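Local coordinates for probable glutamine-binding lipoprotein GlnH (GLNBP) (Mycobacterium tuberculosis, PDB 6H20), which binds acidic amino acids and asparagine as an extracellular solute-binding lipoprotein, probably sensing aspartate to regulate protein kinase G and glutamate metabolism, at residues N62-R67 and D209-A214; D78-G83 and R268-V273; R168-L173 and V189-C194; D193-L198 and A214-E219. All blocks are in the same frame, centred on the assembly; numbering follows the deposited sequence.

Contact 1. Residues N62-R67 and D209-A214; sequences NLFSFR and DDTILA. With ASN (asparagine), chain B.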
loop_
_atom_site.group_PDB
_atom_site.type_symbol
_atom_site.label_atom_id
_atom_site.label_comp_id
_atom_site.label_asym_id
_atom_site.label_seq_id
_atom_site.Cartn_x
_atom_site.Cartn_y
_atom_site.Cartn_z
ATOM N N ASN A 62 -4.550 -9.460 0.443
ATOM C CA ASN A 62 -4.121 -10.573 -0.394
ATOM C C ASN A 62 -3.216 -10.059 -1.507
ATOM O O ASN A 62 -3.438 -8.978 -2.060
ATOM C CB ASN A 62 -5.333 -11.256 -1.021
ATOM C CG ASN A 62 -4.956 -12.550 -1.717
ATOM O OD1 ASN A 62 -4.054 -13.275 -1.263
ATOM N ND2 ASN A 62 -5.615 -12.838 -2.829
ATOM N N LEU A 63 -2.190 -10.848 -1.827
ATOM C CA LEU A 63 -1.113 -10.601 -2.781
ATOM C C LEU A 63 -0.022 -9.694 -2.239
ATOM O O LEU A 63 1.041 -9.612 -2.858
ATOM C CB LEU A 63 -1.571 -10.049 -4.145
ATOM C CG LEU A 63 -2.651 -10.892 -4.827
ATOM C CD1 LEU A 63 -2.954 -10.251 -6.180
ATOM C CD2 LEU A 63 -2.201 -12.346 -4.970
ATOM N N PHE A 64 -0.239 -9.006 -1.115
ATOM C CA PHE A 64 0.692 -8.011 -0.594
ATOM C C PHE A 64 1.189 -8.326 0.802
ATOM O O PHE A 64 2.401 -8.361 1.023
ATOM C CB PHE A 64 0.056 -6.612 -0.669
ATOM C CG PHE A 64 0.064 -6.067 -2.058
ATOM C CD1 PHE A 64 1.175 -5.384 -2.533
ATOM C CD2 PHE A 64 -0.976 -6.337 -2.927
ATOM C CE1 PHE A 64 1.225 -4.938 -3.825
ATOM C CE2 PHE A 64 -0.938 -5.902 -4.241
ATOM C CZ PHE A 64 0.178 -5.187 -4.689
ATOM N N SER A 65 0.288 -8.556 1.753
ATOM C CA SER A 65 0.689 -9.027 3.077
ATOM C C SER A 65 -0.527 -9.749 3.640
ATOM O O SER A 65 -1.564 -9.124 3.888
ATOM C CB SER A 65 1.170 -7.887 3.987
ATOM O OG SER A 65 0.216 -6.850 4.145
ATOM N N PHE A 66 -0.422 -11.067 3.735
ATOM C CA PHE A 66 -1.537 -11.917 4.128
ATOM C C PHE A 66 -0.948 -13.207 4.674
ATOM O O PHE A 66 0.224 -13.513 4.447
ATOM C CB PHE A 66 -2.469 -12.188 2.935
ATOM C CG PHE A 66 -1.855 -13.044 1.857
ATOM C CD1 PHE A 66 -1.018 -12.481 0.897
ATOM C CD2 PHE A 66 -2.101 -14.409 1.812
ATOM C CE1 PHE A 66 -0.449 -13.264 -0.102
ATOM C CE2 PHE A 66 -1.534 -15.197 0.814
ATOM C CZ PHE A 66 -0.705 -14.628 -0.140
ATOM N N ARG A 67 -1.759 -13.960 5.415
ATOM C CA ARG A 67 -1.310 -15.260 5.908
ATOM C C ARG A 67 -1.686 -16.338 4.897
ATOM O O ARG A 67 -2.868 -16.516 4.583
ATOM C CB ARG A 67 -1.875 -15.588 7.291
ATOM C CG ARG A 67 -1.283 -16.872 7.861
ATOM C CD ARG A 67 -1.737 -17.177 9.288
ATOM N NE ARG A 67 -1.728 -16.008 10.161
ATOM C CZ ARG A 67 -0.640 -15.507 10.740
ATOM N NH1 ARG A 67 0.551 -16.055 10.529
ATOM N NH2 ARG A 67 -0.747 -14.442 11.520
ATOM N N ASP A 209 -6.871 0.942 -4.649
ATOM C CA ASP A 209 -5.824 0.631 -5.612
ATOM C C ASP A 209 -6.171 -0.622 -6.407
ATOM O O ASP A 209 -6.572 -1.638 -5.835
ATOM C CB ASP A 209 -4.529 0.320 -4.851
ATOM C CG ASP A 209 -4.126 1.385 -3.839
ATOM O OD1 ASP A 209 -4.770 2.451 -3.704
ATOM O OD2 ASP A 209 -3.121 1.112 -3.158
ATOM N N ASP A 210 -5.950 -0.568 -7.729
ATOM C CA ASP A 210 -6.260 -1.729 -8.566
ATOM C C ASP A 210 -5.461 -2.968 -8.167
ATOM O O ASP A 210 -5.959 -4.096 -8.295
ATOM C CB ASP A 210 -6.136 -1.400 -10.063
ATOM C CG ASP A 210 -4.763 -0.856 -10.490
ATOM O OD1 ASP A 210 -3.849 -0.606 -9.675
ATOM O OD2 ASP A 210 -4.611 -0.671 -11.723
ATOM N N THR A 211 -4.244 -2.775 -7.655
ATOM C CA THR A 211 -3.440 -3.863 -7.100
ATOM C C THR A 211 -4.171 -4.583 -5.966
ATOM O O THR A 211 -4.270 -5.818 -5.959
ATOM C CB THR A 211 -2.152 -3.257 -6.541
ATOM O OG1 THR A 211 -2.492 -2.053 -5.844
ATOM C CG2 THR A 211 -1.167 -2.920 -7.675
ATOM N N ILE A 212 -4.645 -3.826 -4.971
ATOM C CA ILE A 212 -5.391 -4.408 -3.848
ATOM C C ILE A 212 -6.665 -5.075 -4.353
ATOM O O ILE A 212 -7.018 -6.196 -3.939
ATOM C CB ILE A 212 -5.691 -3.328 -2.786
ATOM C CG1 ILE A 212 -4.392 -2.757 -2.224
ATOM C CG2 ILE A 212 -6.597 -3.902 -1.666
ATOM C CD1 ILE A 212 -4.625 -1.598 -1.258
ATOM N N LEU A 213 -7.378 -4.397 -5.256
ATOM C CA LEU A 213 -8.613 -4.966 -5.797
ATOM C C LEU A 213 -8.357 -6.287 -6.516
ATOM O O LEU A 213 -9.174 -7.213 -6.422
ATOM C CB LEU A 213 -9.273 -3.976 -6.755
ATOM C CG LEU A 213 -9.766 -2.647 -6.178
ATOM C CD1 LEU A 213 -10.446 -1.845 -7.287
ATOM C CD2 LEU A 213 -10.729 -2.869 -5.003
ATOM N N ALA A 214 -7.231 -6.391 -7.242
ATOM C CA ALA A 214 -6.890 -7.652 -7.897
ATOM C C ALA A 214 -6.719 -8.780 -6.886
ATOM O O ALA A 214 -7.087 -9.931 -7.159
ATOM C CB ALA A 214 -5.625 -7.480 -8.740
HETATM N N ASN B . -2.480 2.835 -1.113
HETATM C CA ASN B . -3.618 3.417 -0.403
HETATM C C ASN B . -3.114 4.236 0.771
HETATM O O ASN B . -3.905 4.631 1.648
HETATM C CB ASN B . -4.581 2.326 0.070
HETATM C CG ASN B . -3.991 1.453 1.150
HETATM O OD1 ASN B . -2.784 1.414 1.366
HETATM N ND2 ASN B . -4.855 0.769 1.863
HETATM O OXT ASN B . -1.893 4.499 0.834
HETATM O O HOH W 1 -6.002 -7.523 -1.642
#

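Contact 2. Residues D78-G83 and R268-V273; sequences DVDIAG and RKWLTV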
loop_
_atom_site.group_PDB
_atom_site.type_symbol
_atom_site.label_atom_id
_atom_site.label_comp_id
_atom_site.label_asym_id
_atom_site.label_seq_id
_atom_site.Cartn_x
_atom_site.Cartn_y
_atom_site.Cartn_z
ATOM N N ASP A 78 4.530 -7.157 -0.652
ATOM C CA ASP A 78 5.112 -6.233 0.322
ATOM C C ASP A 78 6.033 -6.959 1.300
ATOM O O ASP A 78 7.091 -6.430 1.672
ATOM C CB ASP A 78 4.014 -5.493 1.085
ATOM C CG ASP A 78 3.474 -4.282 0.338
ATOM O OD1 ASP A 78 4.151 -3.763 -0.577
ATOM O OD2 ASP A 78 2.382 -3.822 0.730
ATOM N N VAL A 79 5.646 -8.162 1.734
ATOM C CA VAL A 79 6.522 -8.971 2.581
ATOM C C VAL A 79 7.854 -9.217 1.883
ATOM O O VAL A 79 8.931 -9.110 2.494
ATOM C CB VAL A 79 5.814 -10.294 2.929
ATOM C CG1 VAL A 79 6.749 -11.196 3.709
ATOM C CG2 VAL A 79 4.547 -10.003 3.707
ATOM N N ASP A 80 7.800 -9.536 0.590
ATOM C CA ASP A 80 9.016 -9.843 -0.155
ATOM C C ASP A 80 9.872 -8.602 -0.362
ATOM O O ASP A 80 11.103 -8.689 -0.281
ATOM C CB ASP A 80 8.660 -10.533 -1.474
ATOM C CG ASP A 80 8.224 -11.977 -1.276
ATOM O OD1 ASP A 80 8.444 -12.542 -0.180
ATOM O OD2 ASP A 80 7.651 -12.546 -2.228
ATOM N N ILE A 81 9.244 -7.445 -0.614
ATOM C CA ILE A 81 9.993 -6.185 -0.698
ATOM C C ILE A 81 10.740 -5.936 0.606
ATOM O O ILE A 81 11.945 -5.641 0.613
ATOM C CB ILE A 81 9.057 -5.010 -1.048
ATOM C CG1 ILE A 81 8.537 -5.128 -2.484
ATOM C CG2 ILE A 81 9.792 -3.687 -0.829
ATOM C CD1 ILE A 81 9.600 -4.904 -3.569
ATOM N N ALA A 82 10.038 -6.089 1.737
ATOM C CA ALA A 82 10.675 -5.901 3.040
ATOM C C ALA A 82 11.813 -6.886 3.235
ATOM O O ALA A 82 12.860 -6.533 3.791
ATOM C CB ALA A 82 9.645 -6.046 4.173
ATOM N N GLY A 83 11.638 -8.122 2.762
ATOM C CA GLY A 83 12.687 -9.113 2.905
ATOM C C GLY A 83 13.944 -8.766 2.133
ATOM O O GLY A 83 15.040 -9.165 2.528
ATOM N N ARG A 268 6.147 -11.023 -11.156
ATOM C CA ARG A 268 5.630 -12.246 -11.760
ATOM C C ARG A 268 5.114 -13.213 -10.701
ATOM O O ARG A 268 4.165 -13.962 -10.952
ATOM C CB ARG A 268 6.702 -12.884 -12.644
ATOM C CG ARG A 268 7.056 -12.038 -13.868
ATOM C CD ARG A 268 7.980 -12.764 -14.855
ATOM N NE ARG A 268 9.067 -13.473 -14.189
ATOM C CZ ARG A 268 9.058 -14.775 -13.922
ATOM N NH1 ARG A 268 8.011 -15.514 -14.271
ATOM N NH2 ARG A 268 10.088 -15.337 -13.303
ATOM N N LYS A 269 5.701 -13.192 -9.505
ATOM C CA LYS A 269 5.262 -14.093 -8.445
ATOM C C LYS A 269 3.874 -13.721 -7.938
ATOM O O LYS A 269 3.056 -14.604 -7.649
ATOM C CB LYS A 269 6.284 -14.052 -7.308
ATOM C CG LYS A 269 5.981 -14.903 -6.088
ATOM C CD LYS A 269 7.169 -14.837 -5.129
ATOM C CE LYS A 269 6.901 -15.536 -3.807
ATOM N NZ LYS A 269 7.996 -15.205 -2.841
ATOM N N TRP A 270 3.567 -12.425 -7.869
ATOM C CA TRP A 270 2.397 -11.944 -7.147
ATOM C C TRP A 270 1.333 -11.269 -8.003
ATOM O O TRP A 270 0.156 -11.328 -7.640
ATOM C CB TRP A 270 2.828 -10.963 -6.037
ATOM C CG TRP A 270 3.583 -11.655 -4.941
ATOM C CD1 TRP A 270 4.910 -11.492 -4.613
ATOM C CD2 TRP A 270 3.074 -12.658 -4.062
ATOM N NE1 TRP A 270 5.241 -12.321 -3.567
ATOM C CE2 TRP A 270 4.132 -13.044 -3.208
ATOM C CE3 TRP A 270 1.814 -13.255 -3.894
ATOM C CZ2 TRP A 270 3.974 -14.011 -2.218
ATOM C CZ3 TRP A 270 1.663 -14.216 -2.912
ATOM C CH2 TRP A 270 2.734 -14.578 -2.078
ATOM N N LEU A 271 1.699 -10.613 -9.103
ATOM C CA LEU A 271 0.835 -9.601 -9.700
ATOM C C LEU A 271 0.476 -9.863 -11.157
ATOM O O LEU A 271 -0.046 -8.957 -11.820
ATOM C CB LEU A 271 1.478 -8.214 -9.566
ATOM C CG LEU A 271 1.767 -7.779 -8.125
ATOM C CD1 LEU A 271 2.332 -6.355 -8.088
ATOM C CD2 LEU A 271 0.535 -7.897 -7.239
ATOM N N THR A 272 0.725 -11.070 -11.674
ATOM C CA THR A 272 0.443 -11.319 -13.088
ATOM C C THR A 272 -1.037 -11.170 -13.427
ATOM O O THR A 272 -1.366 -10.982 -14.604
ATOM C CB THR A 272 0.958 -12.694 -13.530
ATOM O OG1 THR A 272 0.398 -13.721 -12.699
ATOM C CG2 THR A 272 2.470 -12.741 -13.451
ATOM N N VAL A 273 -1.924 -11.232 -12.428
ATOM C CA VAL A 273 -3.347 -10.981 -12.659
ATOM C C VAL A 273 -3.586 -9.626 -13.320
ATOM O O VAL A 273 -4.580 -9.438 -14.034
ATOM C CB VAL A 273 -4.130 -11.138 -11.333
ATOM C CG1 VAL A 273 -3.677 -10.103 -10.315
ATOM C CG2 VAL A 273 -5.621 -11.044 -11.573
#

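Contact 3. Residues R168-L173 and V189-C194; sequences RGTTSL and VNWADC. With ASN (asparagine), chain B.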
loop_
_atom_site.group_PDB
_atom_site.type_symbol
_atom_site.label_atom_id
_atom_site.label_comp_id
_atom_site.label_asym_id
_atom_site.label_seq_id
_atom_site.Cartn_x
_atom_site.Cartn_y
_atom_site.Cartn_z
ATOM N N ARG A 168 -10.512 2.726 6.607
ATOM C CA ARG A 168 -10.193 3.987 7.250
ATOM C C ARG A 168 -8.692 4.254 7.145
ATOM O O ARG A 168 -7.874 3.329 7.105
ATOM C CB ARG A 168 -10.662 3.961 8.709
ATOM C CG ARG A 168 -12.178 4.115 8.829
ATOM C CD ARG A 168 -12.656 4.260 10.269
ATOM N NE ARG A 168 -12.514 3.028 11.043
ATOM C CZ ARG A 168 -13.346 1.992 10.981
ATOM N NH1 ARG A 168 -14.390 2.009 10.158
ATOM N NH2 ARG A 168 -13.128 0.922 11.746
ATOM N N GLY A 169 -8.338 5.530 7.033
ATOM C CA GLY A 169 -6.930 5.888 7.027
ATOM C C GLY A 169 -6.271 5.787 5.674
ATOM O O GLY A 169 -5.034 5.749 5.594
ATOM N N THR A 170 -7.048 5.749 4.598
ATOM C CA THR A 170 -6.479 5.516 3.279
ATOM C C THR A 170 -6.703 6.707 2.362
ATOM O O THR A 170 -7.625 7.511 2.546
ATOM C CB THR A 170 -7.096 4.273 2.620
ATOM O OG1 THR A 170 -8.510 4.470 2.439
ATOM C CG2 THR A 170 -6.831 3.023 3.456
ATOM N N THR A 171 -5.849 6.800 1.339
ATOM C CA THR A 171 -6.075 7.782 0.288
ATOM C C THR A 171 -7.352 7.467 -0.462
ATOM O O THR A 171 -7.976 8.378 -1.020
ATOM C CB THR A 171 -4.925 7.735 -0.722
ATOM O OG1 THR A 171 -4.815 6.400 -1.236
ATOM C CG2 THR A 171 -3.578 8.190 -0.087
ATOM N N SER A 172 -7.769 6.194 -0.437
ATOM C CA SER A 172 -8.959 5.767 -1.163
ATOM C C SER A 172 -10.193 6.470 -0.634
ATOM O O SER A 172 -11.053 6.910 -1.409
ATOM C CB SER A 172 -9.122 4.256 -1.009
ATOM O OG SER A 172 -7.893 3.597 -1.221
ATOM N N LEU A 173 -10.290 6.586 0.694
ATOM C CA LEU A 173 -11.398 7.297 1.317
ATOM C C LEU A 173 -11.423 8.744 0.859
ATOM O O LEU A 173 -12.477 9.277 0.499
ATOM C CB LEU A 173 -11.248 7.211 2.838
ATOM C CG LEU A 173 -12.171 8.044 3.729
ATOM C CD1 LEU A 173 -13.634 7.845 3.363
ATOM C CD2 LEU A 173 -11.922 7.687 5.197
ATOM N N VAL A 189 -11.877 -1.547 8.870
ATOM C CA VAL A 189 -10.478 -1.548 9.300
ATOM C C VAL A 189 -9.547 -1.892 8.144
ATOM O O VAL A 189 -8.521 -1.230 7.938
ATOM C CB VAL A 189 -10.271 -2.508 10.485
ATOM C CG1 VAL A 189 -8.783 -2.577 10.841
ATOM C CG2 VAL A 189 -11.080 -2.054 11.673
ATOM N N ASN A 190 -9.857 -2.948 7.391
ATOM C CA ASN A 190 -8.948 -3.385 6.345
ATOM C C ASN A 190 -9.726 -3.846 5.117
ATOM O O ASN A 190 -10.944 -4.042 5.158
ATOM C CB ASN A 190 -7.923 -4.414 6.847
ATOM C CG ASN A 190 -8.561 -5.704 7.286
ATOM O OD1 ASN A 190 -9.293 -6.336 6.528
ATOM N ND2 ASN A 190 -8.292 -6.103 8.524
ATOM N N TRP A 191 -8.997 -4.005 4.008
ATOM C CA TRP A 191 -9.649 -4.277 2.731
ATOM C C TRP A 191 -10.315 -5.646 2.693
ATOM O O TRP A 191 -11.312 -5.818 1.984
ATOM C CB TRP A 191 -8.661 -4.095 1.582
ATOM C CG TRP A 191 -8.281 -2.663 1.464
ATOM C CD1 TRP A 191 -7.071 -2.109 1.774
ATOM C CD2 TRP A 191 -9.132 -1.582 1.062
ATOM N NE1 TRP A 191 -7.116 -0.757 1.565
ATOM C CE2 TRP A 191 -8.360 -0.401 1.128
ATOM C CE3 TRP A 191 -10.462 -1.494 0.635
ATOM C CZ2 TRP A 191 -8.880 0.846 0.813
ATOM C CZ3 TRP A 191 -10.987 -0.254 0.313
ATOM C CH2 TRP A 191 -10.187 0.912 0.402
ATOM N N ALA A 192 -9.799 -6.616 3.453
ATOM C CA ALA A 192 -10.467 -7.914 3.508
ATOM C C ALA A 192 -11.880 -7.769 4.057
ATOM O O ALA A 192 -12.778 -8.537 3.676
ATOM C CB ALA A 192 -9.647 -8.882 4.355
ATOM N N ASP A 193 -12.096 -6.787 4.945
ATOM C CA ASP A 193 -13.424 -6.553 5.504
ATOM C C ASP A 193 -14.388 -6.056 4.436
ATOM O O ASP A 193 -15.583 -6.375 4.477
ATOM C CB ASP A 193 -13.338 -5.552 6.654
ATOM C CG ASP A 193 -12.435 -6.023 7.770
ATOM O OD1 ASP A 193 -12.330 -7.250 7.986
ATOM O OD2 ASP A 193 -11.831 -5.166 8.449
ATOM N N CYS A 194 -13.891 -5.258 3.480
ATOM C CA CYS A 194 -14.738 -4.817 2.374
ATOM C C CYS A 194 -15.172 -6.001 1.533
ATOM O O CYS A 194 -16.314 -6.053 1.060
ATOM C CB CYS A 194 -13.997 -3.817 1.484
ATOM S SG CYS A 194 -13.819 -2.168 2.159
HETATM N N ASN B . -2.480 2.835 -1.113
HETATM C CA ASN B . -3.618 3.417 -0.403
HETATM C C ASN B . -3.114 4.236 0.771
HETATM O O ASN B . -3.905 4.631 1.648
HETATM C CB ASN B . -4.581 2.326 0.070
HETATM C CG ASN B . -3.991 1.453 1.150
HETATM O OD1 ASN B . -2.784 1.414 1.366
HETATM N ND2 ASN B . -4.855 0.769 1.863
HETATM O OXT ASN B . -1.893 4.499 0.834
HETATM O O HOH W 2 -7.603 1.250 8.783
#

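Contact 4. Residues D193-L198 and A214-E219; sequences DCLVAL and AGLVEE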
loop_
_atom_site.group_PDB
_atom_site.type_symbol
_atom_site.label_atom_id
_atom_site.label_comp_id
_atom_site.label_asym_id
_atom_site.label_seq_id
_atom_site.Cartn_x
_atom_site.Cartn_y
_atom_site.Cartn_z
ATOM N N ASP A 193 -12.096 -6.787 4.945
ATOM C CA ASP A 193 -13.424 -6.553 5.504
ATOM C C ASP A 193 -14.388 -6.056 4.436
ATOM O O ASP A 193 -15.583 -6.375 4.477
ATOM C CB ASP A 193 -13.338 -5.552 6.654
ATOM C CG ASP A 193 -12.435 -6.023 7.770
ATOM O OD1 ASP A 193 -12.330 -7.250 7.986
ATOM O OD2 ASP A 193 -11.831 -5.166 8.449
ATOM N N CYS A 194 -13.891 -5.258 3.480
ATOM C CA CYS A 194 -14.738 -4.817 2.374
ATOM C C CYS A 194 -15.172 -6.001 1.533
ATOM O O CYS A 194 -16.314 -6.053 1.060
ATOM C CB CYS A 194 -13.997 -3.817 1.484
ATOM S SG CYS A 194 -13.819 -2.168 2.159
ATOM N N LEU A 195 -14.273 -6.967 1.343
ATOM C CA LEU A 195 -14.641 -8.141 0.562
ATOM C C LEU A 195 -15.746 -8.920 1.253
ATOM O O LEU A 195 -16.728 -9.316 0.618
ATOM C CB LEU A 195 -13.414 -9.019 0.314
ATOM C CG LEU A 195 -13.757 -10.333 -0.382
ATOM C CD1 LEU A 195 -14.391 -10.060 -1.746
ATOM C CD2 LEU A 195 -12.530 -11.214 -0.516
ATOM N N VAL A 196 -15.620 -9.126 2.564
ATOM C CA VAL A 196 -16.675 -9.815 3.308
ATOM C C VAL A 196 -18.001 -9.076 3.168
ATOM O O VAL A 196 -19.050 -9.685 2.920
ATOM C CB VAL A 196 -16.273 -9.990 4.784
ATOM C CG1 VAL A 196 -17.458 -10.513 5.599
ATOM C CG2 VAL A 196 -15.094 -10.938 4.886
ATOM N N ALA A 197 -17.973 -7.752 3.323
ATOM C CA ALA A 197 -19.195 -6.962 3.218
ATOM C C ALA A 197 -19.847 -7.124 1.849
ATOM O O ALA A 197 -21.077 -7.197 1.743
ATOM C CB ALA A 197 -18.890 -5.492 3.491
ATOM N N LEU A 198 -19.042 -7.170 0.788
ATOM C CA LEU A 198 -19.610 -7.316 -0.549
ATOM C C LEU A 198 -20.132 -8.730 -0.755
ATOM O O LEU A 198 -21.203 -8.929 -1.346
ATOM C CB LEU A 198 -18.564 -6.945 -1.603
ATOM C CG LEU A 198 -19.021 -6.906 -3.062
ATOM C CD1 LEU A 198 -20.257 -6.031 -3.265
ATOM C CD2 LEU A 198 -17.879 -6.411 -3.935
ATOM N N ALA A 214 -7.231 -6.391 -7.242
ATOM C CA ALA A 214 -6.890 -7.652 -7.897
ATOM C C ALA A 214 -6.719 -8.780 -6.886
ATOM O O ALA A 214 -7.087 -9.931 -7.159
ATOM C CB ALA A 214 -5.625 -7.480 -8.740
ATOM N N GLY A 215 -6.177 -8.471 -5.706
ATOM C CA GLY A 215 -6.099 -9.471 -4.656
ATOM C C GLY A 215 -7.472 -9.930 -4.203
ATOM O O GLY A 215 -7.680 -11.111 -3.897
ATOM N N LEU A 216 -8.428 -8.999 -4.150
ATOM C CA LEU A 216 -9.798 -9.373 -3.802
ATOM C C LEU A 216 -10.437 -10.223 -4.898
ATOM O O LEU A 216 -11.169 -11.182 -4.600
ATOM C CB LEU A 216 -10.629 -8.120 -3.509
ATOM C CG LEU A 216 -10.080 -7.238 -2.384
ATOM C CD1 LEU A 216 -11.063 -6.115 -2.127
ATOM C CD2 LEU A 216 -9.823 -8.053 -1.121
ATOM N N VAL A 217 -10.179 -9.894 -6.169
ATOM C CA VAL A 217 -10.694 -10.706 -7.277
ATOM C C VAL A 217 -10.157 -12.125 -7.201
ATOM O O VAL A 217 -10.867 -13.091 -7.500
ATOM C CB VAL A 217 -10.359 -10.060 -8.634
ATOM C CG1 VAL A 217 -10.672 -11.024 -9.791
ATOM C CG2 VAL A 217 -11.122 -8.768 -8.805
ATOM N N GLU A 218 -8.884 -12.278 -6.830
ATOM C CA GLU A 218 -8.318 -13.621 -6.740
ATOM C C GLU A 218 -9.047 -14.462 -5.709
ATOM O O GLU A 218 -9.162 -15.682 -5.874
ATOM C CB GLU A 218 -6.825 -13.556 -6.413
ATOM C CG GLU A 218 -5.988 -12.905 -7.492
ATOM C CD GLU A 218 -5.110 -13.891 -8.235
ATOM O OE1 GLU A 218 -5.493 -15.075 -8.329
ATOM O OE2 GLU A 218 -4.036 -13.482 -8.725
ATOM N N GLU A 219 -9.573 -13.831 -4.662
ATOM C CA GLU A 219 -10.348 -14.555 -3.663
ATOM C C GLU A 219 -11.791 -14.764 -4.085
ATOM O O GLU A 219 -12.435 -15.696 -3.592
ATOM C CB GLU A 219 -10.298 -13.806 -2.330
ATOM C CG GLU A 219 -8.904 -13.818 -1.712
ATOM C CD GLU A 219 -8.763 -12.933 -0.485
ATOM O OE1 GLU A 219 -8.276 -13.436 0.549
ATOM O OE2 GLU A 219 -9.107 -11.736 -0.555
#

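Contact 1. Residues N62-R67 and D209-A214
F64 and T211 meet with their side chains crossing at about a right angle, the far end of the phenyl ring reaching the threonine. The closest approach is F64 CZ to T211 CB, 3.5 Å, and the ring comes in obliquely to this carbon. T211 turns its methyl to the same ring, with CG2 4.0 Å from F64 CZ, while OG1, at chi1 42°, lies between the backbone N and the carbonyl carbon and is bonded to the hydroxyl of Y235. A beta-branched residue with one polar arm thus suits a place between an aromatic ring and a tyrosine hydroxyl. L63 adds a looser touch, CD1 lying 4.1 Å from the backbone C of A214, whose short side chain lets the leucine come near the helix backbone. In the periplasmic-binding-protein fold, this contact lays a loop against the first turns of helix 210-219, beside the amino-acid pocket. D209, at the N-cap position of that helix, turns its carboxylate to the ligand, accepting from the amino N of the bound asparagine at OD2 over 2.7 Å; Y235 OH is a second partner of this oxygen. I212 puts CD1 3.9 Å from the ligand CG, an apolar wall beside the amide. Away from the pocket, one water donates to N62 O over 3.0 Å and to I212 O over 2.8 Å, linking the two backbones.

Contact 2. Residues D78-G83 and R268-V273
The indole of W270 meets D80 at its edge: OD2 lies almost exactly in the ring plane, level with the pyrrole N-H, while one face carries CG of K269, 3.7 Å above the plane and offset toward the rim. The motif is a helix-to-helix salt bridge reinforced by an indole hydrogen bond, joining helix 77-90 to the end of helix 262-270 at the protein surface. Lysine suits this place because, with its CG anti to the backbone N and the chain extended beyond it, it spans the gap to set NZ 2.8 Å from D80 OD2. That ammonium arrives on the syn side of the carboxylate, 30° out of its plane. Tryptophan supplies a second, rigid donor, its plane turned 47° from the carboxylate. The two donors approach OD2 from opposite faces of the carboxylate, so one oxygen is gripped twice and the rotation of the group is probably restrained. The positive charge of the ammonium, with the dipole of the indole N-H, would be expected to favour the ionised aspartate. L266, a turn earlier on helix 262-270, also touches D80, and T75 packs on W270. The indole bond is nearly straight, 174° at the hydrogen, with W270 NE1 2.8 Å from D80 OD2.

Contact 3. Residues R168-L173 and V189-C194
The asparagine pocket is lined here by T170, T171, S172 and W191. With W191 CG anti to the carbonyl carbon (chi1 -67°), the indole swings toward S172 and the ligand. W191 CZ2 lies 3.6 Å from S172 OG and 4.0 Å from T170 OG1, both approaching the indole obliquely. The two hydroxyls bond elsewhere, S172 to T208 and T170 to the carbonyl of A167, so small polar residues can pack on the aromatic ring with their oxygens satisfied. The ligand's side-chain amide sits at the indole edge; W191 NE1 and ligand ND2, two donors only 2.7 Å apart, make its modelled orientation doubtful. T171 N donates to the ligand carboxylate O over 2.9 Å. Farther out, R168 NH2 touches V189 CG2 at 3.6 Å, the arginine being held by S187 and the carbonyl of G6, and one water joins R168 O to V189 O. T170 caps its helix through OG1 to L173 N, and N190 with D193 forms a capping box at the next. Two helix starts following parallel strands, with a ligand carboxylate at one, are typical of periplasmic amino-acid-binding proteins.

Contact 4. Residues D193-L198 and A214-E219
Helix-to-helix packing in an alpha/beta lobe of the solute-binding fold brings helix 191-199 against helix 210-219, with L195 as the central residue. The backbones are nearest at L195 and L216, whose CA atoms are 6.6 Å apart. L195 presents two parts of its side chain to two different partners. Its CB meets CD2 of L216 at 4.0 Å, a purely apolar touch between buried leucines. Its CG stands opposite the backbone N (chi1 174°), which carries the branch outward so that CD2 reaches E219. There the methyl lies 3.9 Å from E219 CB and 3.5 Å from E219 OE2, the two side chains meeting at a slant. The glutamate, one turn after L216, thus lies alongside the L195 methyl with CB at one end and OE2 at the other, at the exposed edge of the contact. Leucine suits the inner positions, being branched and wholly apolar, whereas glutamate suits an edge where packing gives way to solvent. L195 also rests on L223 of strand 223-226 and L216 on L146 of strand 139-148. The pair of helices is thus bound to the sheet below, while C194, next to L195, ties helix 191-199 to strand 163-167 through its disulfide with C165.

From the N terminus, residues 62-67 come first and close a long loop with 209-214 in contact 1, tying the loop before strand 66-67 to helix 210-219. Residues 78-83 follow and reach 268-273 in contact 2, tying helix 77-90 to the end of helix 262-270, so these two long closures cross. Contact 3 is short-range, joins the starts of helices 171-176 and 191-199, and nests within both. Contact 4 begins where contact 3 ends, sharing D193 and C194, and joins helices 191-199 and 210-219; it is nested in contact 2 but crosses contact 1, with which it shares A214. Contacts 1 and 3 both touch the bound asparagine, whereas contacts 2 and 3 lie on opposite sides of the chain's centre.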